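Local coordinates for Bak protein (Grouper iridovirus, PDB 5VMN) that inhibits apoptosis as a viral Bcl-2 protein that exclusively sequesters the pro-apoptotic protein Bim, at residues Ile27-Gln30 against Met31-Thr35; Leu66-Gly69 against Arg70-Ile73. One frame throughout, in Å; residues are numbered along the deposited sequence.

Contact 1: residues Ile27-Gln30 against Met31-Thr35. With EDO (1,2-ethanediol), chain N.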
# COMPACT_ATOMS: atom_id res chain seq x y z
N ILE A 27 6.27 7.49 -3.67
CA ILE A 27 5.54 6.73 -2.66
C ILE A 27 6.41 5.59 -2.15
O ILE A 27 6.41 5.27 -0.96
CB ILE A 27 4.21 6.23 -3.21
CG1 ILE A 27 3.30 7.41 -3.58
CG2 ILE A 27 3.51 5.29 -2.20
CD1 ILE A 27 2.96 8.37 -2.45
N HIS A 28 7.15 4.95 -3.05
CA HIS A 28 8.07 3.88 -2.64
C HIS A 28 9.09 4.38 -1.63
O HIS A 28 9.34 3.76 -0.59
CB HIS A 28 8.74 3.33 -3.90
CG HIS A 28 9.57 2.11 -3.69
ND1 HIS A 28 10.92 2.17 -3.41
CD2 HIS A 28 9.26 0.79 -3.77
CE1 HIS A 28 11.40 0.94 -3.32
NE2 HIS A 28 10.42 0.09 -3.53
N SER A 29 9.69 5.53 -1.91
CA SER A 29 10.63 6.14 -0.98
C SER A 29 9.99 6.40 0.38
O SER A 29 10.59 6.10 1.42
CB SER A 29 11.18 7.44 -1.60
OG SER A 29 12.00 8.13 -0.68
N GLN A 30 8.78 6.97 0.39
CA GLN A 30 8.08 7.24 1.65
C GLN A 30 7.79 5.94 2.39
O GLN A 30 7.89 5.90 3.62
CB GLN A 30 6.76 7.97 1.41
CG GLN A 30 6.84 9.32 0.66
CD GLN A 30 7.25 10.44 1.55
OE1 GLN A 30 8.41 10.54 1.95
NE2 GLN A 30 6.28 11.33 1.85
N MET A 31 7.39 4.90 1.66
CA MET A 31 7.13 3.59 2.25
C MET A 31 8.36 3.06 2.97
O MET A 31 8.27 2.51 4.08
CB MET A 31 6.70 2.62 1.14
CG MET A 31 6.41 1.18 1.59
SD MET A 31 6.08 0.12 0.19
CE MET A 31 7.74 -0.06 -0.50
N LEU A 32 9.53 3.18 2.35
CA LEU A 32 10.74 2.68 2.99
C LEU A 32 11.10 3.49 4.23
O LEU A 32 11.58 2.93 5.22
CB LEU A 32 11.89 2.65 2.00
CG LEU A 32 11.70 1.71 0.80
CD1 LEU A 32 12.92 1.76 -0.08
CD2 LEU A 32 11.41 0.28 1.27
N ILE A 33 10.88 4.81 4.19
CA ILE A 33 11.13 5.64 5.38
C ILE A 33 10.27 5.16 6.54
O ILE A 33 10.74 5.01 7.68
CB ILE A 33 10.86 7.13 5.08
CG1 ILE A 33 11.96 7.72 4.21
CG2 ILE A 33 10.78 7.93 6.39
CD1 ILE A 33 11.64 9.14 3.67
N VAL A 34 8.97 4.96 6.28
CA VAL A 34 8.04 4.51 7.31
C VAL A 34 8.38 3.10 7.76
O VAL A 34 8.30 2.77 8.95
CB VAL A 34 6.61 4.63 6.76
CG1 VAL A 34 5.61 3.80 7.49
CG2 VAL A 34 6.18 6.11 6.76
N THR A 35 8.78 2.23 6.83
CA THR A 35 9.19 0.89 7.23
C THR A 35 10.31 0.95 8.26
O THR A 35 10.34 0.17 9.24
CB THR A 35 9.63 0.10 6.01
OG1 THR A 35 8.49 -0.08 5.14
CG2 THR A 35 10.17 -1.27 6.39
C1 EDO N . 12.57 4.53 -4.91
O1 EDO N . 12.48 5.92 -4.61
C2 EDO N . 13.30 3.93 -3.73
O2 EDO N . 12.53 4.30 -2.59
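H28 brings CD2 and CE1 of its imidazole up to the methyl ends of two side chains from the next turn of the helix, M31 and L32. The CE methyl of M31 reaches CD2 of the ring at 3.7 Å, and CD1 of L32 comes equally close to CE1, 3.7 Å; both methyls approach obliquely. With CG of H28 set trans to the backbone N (chi1 -172°), the ring swings forward along the helix to meet them. M31 runs straight as far as its sulfur and then bends at chi3 (74°), which turns CE back to the imidazole. At the ring's edge and in its plane, ND1 shares a 2.8 Å hydrogen bond with O2 of an ethanediol molecule, which also bonds to the backbone O of R25.

Farther round, Q30 and I33 run side by side, with OE1 of Q30 3.9 Å from CD1 of I33. The amide NE2 of Q30 turns to the carbonyls of C120 and L123. T35 folds its hydroxyl back on the preceding turn: OG1 donates to M31 O at 2.8 Å, from above the carbonyl plane, while T35 N reaches the same oxygen from the opposite face. Behind these side chains run regular i to i+4 bonds such as M31 N to I27 O (2.8 Å). This is an amphipathic helix of the Bcl-2 bundle, with I27, M31 and V34 directed into the protein and L32 and I33 more exposed.

Contact 2: residues Leu66-Gly69 against Arg70-Ile73. With EDO (1,2-ethanediol), chain K; NO3 (nitrate ion), chain D.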
# COMPACT_ATOMS: atom_id res chain seq x y z
N LEU A 66 -8.25 7.21 9.43
CA LEU A 66 -7.24 6.88 8.44
C LEU A 66 -6.31 8.08 8.33
O LEU A 66 -6.73 9.22 8.53
CB LEU A 66 -7.88 6.56 7.08
CG LEU A 66 -6.95 6.09 5.95
CD1 LEU A 66 -6.09 4.93 6.40
CD2 LEU A 66 -7.80 5.72 4.73
N ASN A 67 -5.05 7.80 8.01
CA ASN A 67 -4.11 8.88 7.73
C ASN A 67 -3.02 8.30 6.85
O ASN A 67 -2.96 7.09 6.62
CB ASN A 67 -3.56 9.51 9.02
CG ASN A 67 -2.82 8.50 9.91
OD1 ASN A 67 -1.87 7.86 9.47
ND2 ASN A 67 -3.22 8.41 11.17
N TRP A 68 -2.18 9.18 6.30
CA TRP A 68 -1.22 8.70 5.31
C TRP A 68 -0.18 7.78 5.93
O TRP A 68 0.33 6.88 5.26
CB TRP A 68 -0.53 9.87 4.59
CG TRP A 68 -1.45 10.57 3.61
CD1 TRP A 68 -1.93 11.86 3.66
CD2 TRP A 68 -1.99 9.99 2.42
NE1 TRP A 68 -2.74 12.10 2.57
CE2 TRP A 68 -2.77 10.98 1.79
CE3 TRP A 68 -1.87 8.75 1.82
CZ2 TRP A 68 -3.46 10.74 0.61
CZ3 TRP A 68 -2.54 8.52 0.63
CH2 TRP A 68 -3.32 9.52 0.04
N GLY A 69 0.17 7.99 7.20
CA GLY A 69 1.10 7.09 7.84
C GLY A 69 0.57 5.66 7.91
O GLY A 69 1.29 4.70 7.65
N ARG A 70 -0.70 5.51 8.25
CA ARG A 70 -1.30 4.18 8.25
C ARG A 70 -1.29 3.56 6.86
O ARG A 70 -1.05 2.36 6.71
CB ARG A 70 -2.72 4.25 8.78
CG ARG A 70 -2.80 4.61 10.23
CD ARG A 70 -4.20 4.44 10.73
NE ARG A 70 -4.39 4.95 12.08
CZ ARG A 70 -5.51 4.81 12.76
NH1 ARG A 70 -6.54 4.16 12.24
NH2 ARG A 70 -5.62 5.35 13.97
N ILE A 71 -1.53 4.37 5.82
CA ILE A 71 -1.48 3.85 4.47
C ILE A 71 -0.06 3.36 4.15
O ILE A 71 0.13 2.30 3.55
CB ILE A 71 -1.97 4.91 3.47
CG1 ILE A 71 -3.49 5.00 3.59
CG2 ILE A 71 -1.53 4.59 2.06
CD1 ILE A 71 -4.14 6.12 2.78
N LEU A 72 0.95 4.13 4.56
CA LEU A 72 2.32 3.74 4.26
C LEU A 72 2.73 2.50 5.06
O LEU A 72 3.51 1.69 4.56
CB LEU A 72 3.27 4.91 4.51
CG LEU A 72 3.11 6.07 3.51
CD1 LEU A 72 3.87 7.31 4.02
CD2 LEU A 72 3.64 5.68 2.15
N ILE A 73 2.19 2.33 6.26
CA ILE A 73 2.42 1.10 7.02
C ILE A 73 1.82 -0.08 6.27
O ILE A 73 2.46 -1.12 6.09
CB ILE A 73 1.88 1.22 8.44
CG1 ILE A 73 2.75 2.17 9.27
CG2 ILE A 73 1.79 -0.16 9.11
CD1 ILE A 73 2.12 2.55 10.59
C1 EDO K . -0.79 12.16 8.26
O1 EDO K . -0.34 10.79 8.42
C2 EDO K . -1.65 12.43 7.01
O2 EDO K . -3.04 11.99 7.05
N NO3 D . -6.12 9.80 12.74
O1 NO3 D . -7.20 10.16 13.29
O2 NO3 D . -5.27 9.12 13.39
O3 NO3 D . -5.88 10.13 11.54
O HOH W 1 -2.27 6.54 13.29
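The backbone leaves an extended L66-N67 stretch and winds into helix 68-84, its first turns tied by I71 N to N67 O, L72 N to W68 O and I73 N to G69 O. N67 is the N-cap: its OD1 accepts from R70 N at 2.9 Å, the N-H pointing well at the oxygen (160°) but tilted from the amide plane. That grip depends on chi1 of 60°, which places CG between the backbone N and the carbonyl carbon and curls the amide back over the helix start. G69 N and W68 N each donate to an ethanediol oxygen, so this small molecule occupies the helix mouth beside the cap.

R70 stretches out past the capping amide, crossing it at about a right angle with the two flat groups 73° apart. Its CG lies 3.5 Å from N67 OD1, while its NH2 makes a salt bridge with D63. Toward helix 105-113, L66 and I71 also cross at about a right angle, CD1 of L66 meeting CG1 of I71 at 3.8 Å. W68 and I71 instead run alongside one another, and CD1 of I71 sits 3.6 Å from CZ3 of the indole, at an oblique approach. The indole meets W110 of helix 105-113 edge-to-face, and its NE1 donates to N114 O just beyond that helix.

The other end of the N67 amide is shared among several acceptors. ND2 donates to nitrate O3 at 3.2 Å and to O2 of the same ion. A water bridges it to the arginine, accepting from N67 ND2 at 3.0 Å and, in the guanidinium plane, from R70 NE at 2.9 Å.

Overall arrangement
Contact 1, in the middle of helix 22-37, comes first along the chain; contact 2 follows at the start of helix 68-84. Their centres are about 11 Å apart, and both belong to the Bcl-2 fold of this single-chain, mainly helical protein. The two helices pack directly: V34 CG1 meets I73 CG1 at 3.7 Å, while V34 CG2 lies 3.8 Å from L72 CD1. CD2 of L72 also reaches Q30 CB. Helix 116-122 touches both regions, with C120 against I27, W68 and L72. Packing between the two contacts thus joins helices far apart in sequence, consistent with the helical bundle on which Bcl-2 proteins carry the groove for BH3 ligands such as Bim.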